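PDB 5A29: exopolygalacturonate lyase from Vibrio vulnificus, which probably cleaves pectic polysaccharides such as polygalacturonate by beta-elimination, as a manganese-binding lyase of polysaccharide lyase family 2. Local coordinates for residues F337-A340 with L341-L344; Y399-K402 with G403-F406. One frame throughout, in Å; residues are numbered along the deposited sequence.

Contact 1. Residues F337-A340 with L341-L344; sequences FNNA and LIEL. With SRT (S,R meso-tartaric acid), chain D.
Three partners grip Glu-343 OE2: Asn-339 ND2 donates to it over 2.9 Å, a bridging water donates over 2.6 Å to the same oxygen, and Lys-271 forms a salt bridge with it. The Asn-339 pairing is an i to i+4 side-chain bond along helix 331-349, at one wall of a pocket holding meso-tartaric acid. Its N-H points well at the oxygen (159°), and OE2 lies near the amide plane, yet ND2 sits above the carboxylate plane, with the two planes 79° apart. The water closes a small ring by also donating to Asn-339 OD1, which bonds Ser-238 of helix 234-250 as well; with both ends of the amide engaged, its rotation should be fixed. ND2 does double duty, since it also donates to tartrate O41 at 3.1 Å. Asn-339 reaches both acceptors with CG trans to the backbone N (chi1 -175°), while Glu-343 carries its carboxylate out on an extended chain. Glu-343 OE1 lies 3.0 Å from tartrate O4, a carboxylate oxygen, a closeness that would be eased if one of the two acids carried a proton, though Lys-271 also lies at this carboxylate. The backbone keeps its i to i+4 bonds here, including Glu-343 N to Asn-339 O at 2.9 Å. Away from the pocket, Leu-341 packs against Pro-419 and Arg-422 of helix 417-426, and its CD1 branch meets the Phe-337 ring obliquely, 3.8 Å from CE1.

Contact 2. Residues Y399-K402 with G403-F406; sequences YGPK and GRVF
Arg-404, in the conformer described here, one of two deposited, lays one face of its guanidinium over the backbone of Gly-400, whose CA stands 3.5 Å above the plane, over the centre of the group. Pro-401 CD shares that face, 3.6 Å from Arg-404 NH2. The contact is the fold-back of a loop through a type II beta turn, Pro-401 to Arg-404, and the end-to-end directions of 399-402 and 403-406 differ by 142°. Closing the turn, Arg-404 N donates to Pro-401 O at 3.1 Å; the N-H...O angle is 164°, but the donor sits above the carbonyl plane. Gly-403 takes the third position of the turn, with the positive phi that this place in a type II turn calls for and glycine accommodates easily.

The Arg-404 chain is extended through CG and CD and then bends at chi3 (-73°), which brings the flat group back across 400-401. Its NH1 comes within 2.8 Å of Tyr-399 O, although the angle is too poor for a hydrogen bond. That carbonyl oxygen also lies at the edge of the Phe-406 ring, in its plane, 3.4 Å from CZ. Phe-406 CZ in turn lies at the edge of the guanidinium, in plane, so the two flat groups do not stack.

Around the turn, Asp-396 accepts a hydrogen bond from Lys-402 N, and Gln-312 of helix 308-317 bonds both Tyr-399 N and Gly-400 O. The 403-406 limb makes backbone bonds to Leu-393 and Gly-390, and the whole turn lies in the long loop between strand 377-378 and helix 417-426.

How the contacts relate
Contact 1 and contact 2 are separate sites in one chain: their centres lie 28 Å apart and their nearest atoms about 16 Å, with no touch. Contact 1 is buried, 9 Å from the centre of the chain, and supplies three residues to a tartrate pocket; contact 2 is a partly buried surface loop, 26 Å from that centre. Contact 2 touches no tartrate; the Tyr-399 side chain is about 9 Å from a bound molecule. Helix 417-426, which packs on 341-344, begins where the loop carrying 399-406 ends. Neither contact includes the manganese ligands His-133, Glu-154 and His-196.

Contact 1. Residues F337-A340 with L341-L344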
loop_
_atom_site.group_PDB
_atom_site.type_symbol
_atom_site.label_atom_id
_atom_site.label_comp_id
_atom_site.label_asym_id
_atom_site.label_seq_id
_atom_site.Cartn_x
_atom_site.Cartn_y
_atom_site.Cartn_z
ATOM N N PHE A 337 3.438 -8.478 1.033
ATOM C CA PHE A 337 2.669 -7.924 -0.068
ATOM C C PHE A 337 3.172 -6.492 -0.326
ATOM O O PHE A 337 3.895 -6.276 -1.306
ATOM C CB PHE A 337 1.145 -7.955 0.238
ATOM C CG PHE A 337 0.314 -7.310 -0.826
ATOM C CD1 PHE A 337 0.361 -7.797 -2.168
ATOM C CD2 PHE A 337 -0.538 -6.250 -0.517
ATOM C CE1 PHE A 337 -0.442 -7.188 -3.175
ATOM C CE2 PHE A 337 -1.322 -5.616 -1.513
ATOM C CZ PHE A 337 -1.284 -6.112 -2.845
ATOM N N ASN A 338 2.854 -5.507 0.549
ATOM C CA ASN A 338 3.142 -4.126 0.206
ATOM C C ASN A 338 4.641 -3.888 0.064
ATOM O O ASN A 338 5.102 -3.439 -1.000
ATOM C CB ASN A 338 2.573 -3.106 1.248
ATOM C CG ASN A 338 1.069 -3.264 1.421
ATOM O OD1 ASN A 338 0.659 -4.002 2.295
ATOM N ND2 ASN A 338 0.277 -2.745 0.491
ATOM N N ASN A 339 5.401 -4.215 1.098
ATOM C CA ASN A 339 6.837 -3.834 0.988
ATOM C C ASN A 339 7.575 -4.756 -0.003
ATOM O O ASN A 339 8.549 -4.325 -0.653
ATOM C CB ASN A 339 7.520 -3.833 2.327
ATOM C CG ASN A 339 8.973 -3.308 2.220
ATOM O OD1 ASN A 339 9.198 -2.132 1.866
ATOM N ND2 ASN A 339 9.921 -4.205 2.450
ATOM N N ALA A 340 7.109 -5.995 -0.122
ATOM C CA ALA A 340 7.703 -6.878 -1.118
ATOM C C ALA A 340 7.553 -6.291 -2.533
ATOM O O ALA A 340 8.494 -6.348 -3.316
ATOM C CB ALA A 340 7.067 -8.285 -1.049
ATOM N N LEU A 341 6.384 -5.756 -2.879
ATOM C CA LEU A 341 6.202 -5.140 -4.193
ATOM C C LEU A 341 7.113 -3.950 -4.385
ATOM O O LEU A 341 7.671 -3.782 -5.483
ATOM C CB LEU A 341 4.727 -4.719 -4.443
ATOM C CG LEU A 341 3.821 -5.939 -4.622
ATOM C CD1 LEU A 341 2.401 -5.286 -4.767
ATOM C CD2 LEU A 341 4.092 -6.853 -5.856
ATOM N N ILE A 342 7.262 -3.124 -3.354
ATOM C CA ILE A 342 8.161 -1.987 -3.475
ATOM C C ILE A 342 9.617 -2.492 -3.739
ATOM O O ILE A 342 10.343 -1.961 -4.606
ATOM C CB ILE A 342 8.103 -1.149 -2.180
ATOM C CG1 ILE A 342 6.744 -0.429 -2.145
ATOM C CG2 ILE A 342 9.251 -0.120 -2.105
ATOM C CD1 ILE A 342 6.483 0.520 -3.308
ATOM N N GLU A 343 10.081 -3.474 -2.969
ATOM C CA GLU A 343 11.504 -3.867 -3.064
ATOM C C GLU A 343 11.740 -4.544 -4.390
ATOM O O GLU A 343 12.813 -4.376 -5.015
ATOM C CB GLU A 343 11.914 -4.792 -1.912
ATOM C CG GLU A 343 11.967 -3.953 -0.627
ATOM C CD GLU A 343 12.651 -4.660 0.569
ATOM O OE1 GLU A 343 13.060 -5.851 0.444
ATOM O OE2 GLU A 343 12.730 -3.996 1.656
ATOM N N LEU A 344 10.776 -5.351 -4.842
ATOM C CA LEU A 344 10.907 -5.931 -6.182
ATOM C C LEU A 344 10.915 -4.886 -7.273
ATOM O O LEU A 344 11.601 -5.068 -8.295
ATOM C CB LEU A 344 9.781 -6.975 -6.480
ATOM C CG LEU A 344 9.974 -8.267 -5.569
ATOM C CD1 LEU A 344 8.672 -9.108 -5.533
ATOM C CD2 LEU A 344 11.145 -9.148 -6.018
HETATM O O1 SRT D . 9.743 -5.743 6.454
HETATM O O11 SRT D . 11.198 -7.275 6.968
HETATM C C1 SRT D . 10.670 -6.523 6.138
HETATM C C2 SRT D . 11.169 -6.363 4.715
HETATM O O2 SRT D . 12.415 -5.802 4.934
HETATM C C3 SRT D . 11.369 -7.549 3.741
HETATM O O3 SRT D . 11.216 -8.812 4.341
HETATM C C4 SRT D . 10.507 -7.571 2.491
HETATM O O4 SRT D . 11.159 -7.957 1.482
HETATM O O41 SRT D . 9.277 -7.202 2.498
HETATM O O HOH W 1 11.717 -1.557 1.618
#

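Contact 2. Residues Y399-K402 with G403-F406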
loop_
_atom_site.group_PDB
_atom_site.type_symbol
_atom_site.label_atom_id
_atom_site.label_comp_id
_atom_site.label_asym_id
_atom_site.label_seq_id
_atom_site.Cartn_x
_atom_site.Cartn_y
_atom_site.Cartn_z
ATOM N N TYR A 399 -2.849 -6.674 20.428
ATOM C CA TYR A 399 -3.165 -7.539 19.279
ATOM C C TYR A 399 -4.601 -8.064 19.413
ATOM O O TYR A 399 -5.050 -8.794 18.559
ATOM C CB TYR A 399 -2.191 -8.689 19.165
ATOM C CG TYR A 399 -0.786 -8.121 18.964
ATOM C CD1 TYR A 399 -0.323 -7.834 17.675
ATOM C CD2 TYR A 399 0.049 -7.805 20.078
ATOM C CE1 TYR A 399 0.945 -7.266 17.450
ATOM C CE2 TYR A 399 1.315 -7.288 19.867
ATOM C CZ TYR A 399 1.770 -7.027 18.543
ATOM O OH TYR A 399 3.026 -6.442 18.315
ATOM N N GLY A 400 -5.336 -7.580 20.406
ATOM C CA GLY A 400 -6.749 -8.030 20.453
ATOM C C GLY A 400 -7.221 -8.185 21.902
ATOM O O GLY A 400 -6.403 -8.293 22.800
ATOM N N PRO A 401 -8.547 -8.300 22.110
ATOM C CA PRO A 401 -9.087 -8.612 23.445
ATOM C C PRO A 401 -8.788 -10.013 23.840
ATOM O O PRO A 401 -8.545 -10.915 23.007
ATOM C CB PRO A 401 -10.645 -8.457 23.252
ATOM C CG PRO A 401 -10.837 -8.840 21.796
ATOM C CD PRO A 401 -9.597 -8.254 21.062
ATOM N N LYS A 402 -8.847 -10.282 25.156
ATOM C CA LYS A 402 -8.774 -11.639 25.614
ATOM C C LYS A 402 -9.873 -12.504 24.914
ATOM O O LYS A 402 -11.012 -12.029 24.740
ATOM C CB LYS A 402 -9.087 -11.619 27.121
ATOM C CG LYS A 402 -9.172 -12.967 27.802
ATOM C CD LYS A 402 -9.163 -12.640 29.332
ATOM C CE LYS A 402 -9.829 -13.696 30.172
ATOM N NZ LYS A 402 -9.030 -14.919 29.991
ATOM N N GLY A 403 -9.512 -13.703 24.506
ATOM C CA GLY A 403 -10.447 -14.622 23.776
ATOM C C GLY A 403 -10.446 -14.494 22.252
ATOM O O GLY A 403 -11.074 -15.294 21.586
ATOM N N ARG A 404 -9.815 -13.452 21.708
ATOM C CA ARG A 404 -9.680 -13.366 20.240
ATOM C C ARG A 404 -8.936 -14.601 19.727
ATOM O O ARG A 404 -8.008 -15.148 20.390
ATOM C CB ARG A 404 -8.947 -12.084 19.787
ATOM C CG ARG A 404 -8.870 -12.062 18.258
ATOM C CD ARG A 404 -8.180 -10.863 17.653
ATOM N NE ARG A 404 -8.998 -9.665 17.746
ATOM C CZ ARG A 404 -8.545 -8.466 17.399
ATOM N NH1 ARG A 404 -7.300 -8.386 16.925
ATOM N NH2 ARG A 404 -9.334 -7.376 17.554
ATOM N N VAL A 405 -9.335 -15.066 18.544
ATOM C CA VAL A 405 -8.740 -16.206 17.956
ATOM C C VAL A 405 -8.291 -15.783 16.584
ATOM O O VAL A 405 -9.073 -15.176 15.837
ATOM C CB VAL A 405 -9.764 -17.403 17.881
ATOM C CG1 VAL A 405 -9.190 -18.522 17.032
ATOM C CG2 VAL A 405 -9.942 -18.011 19.293
ATOM N N PHE A 406 -7.037 -16.114 16.237
ATOM C CA PHE A 406 -6.515 -15.911 14.860
ATOM C C PHE A 406 -6.509 -17.298 14.205
ATOM O O PHE A 406 -5.948 -18.237 14.750
ATOM C CB PHE A 406 -5.055 -15.370 14.900
ATOM C CG PHE A 406 -4.973 -13.958 15.343
ATOM C CD1 PHE A 406 -5.171 -12.936 14.460
ATOM C CD2 PHE A 406 -4.706 -13.647 16.693
ATOM C CE1 PHE A 406 -5.078 -11.579 14.864
ATOM C CE2 PHE A 406 -4.633 -12.301 17.098
ATOM C CZ PHE A 406 -4.822 -11.268 16.198
#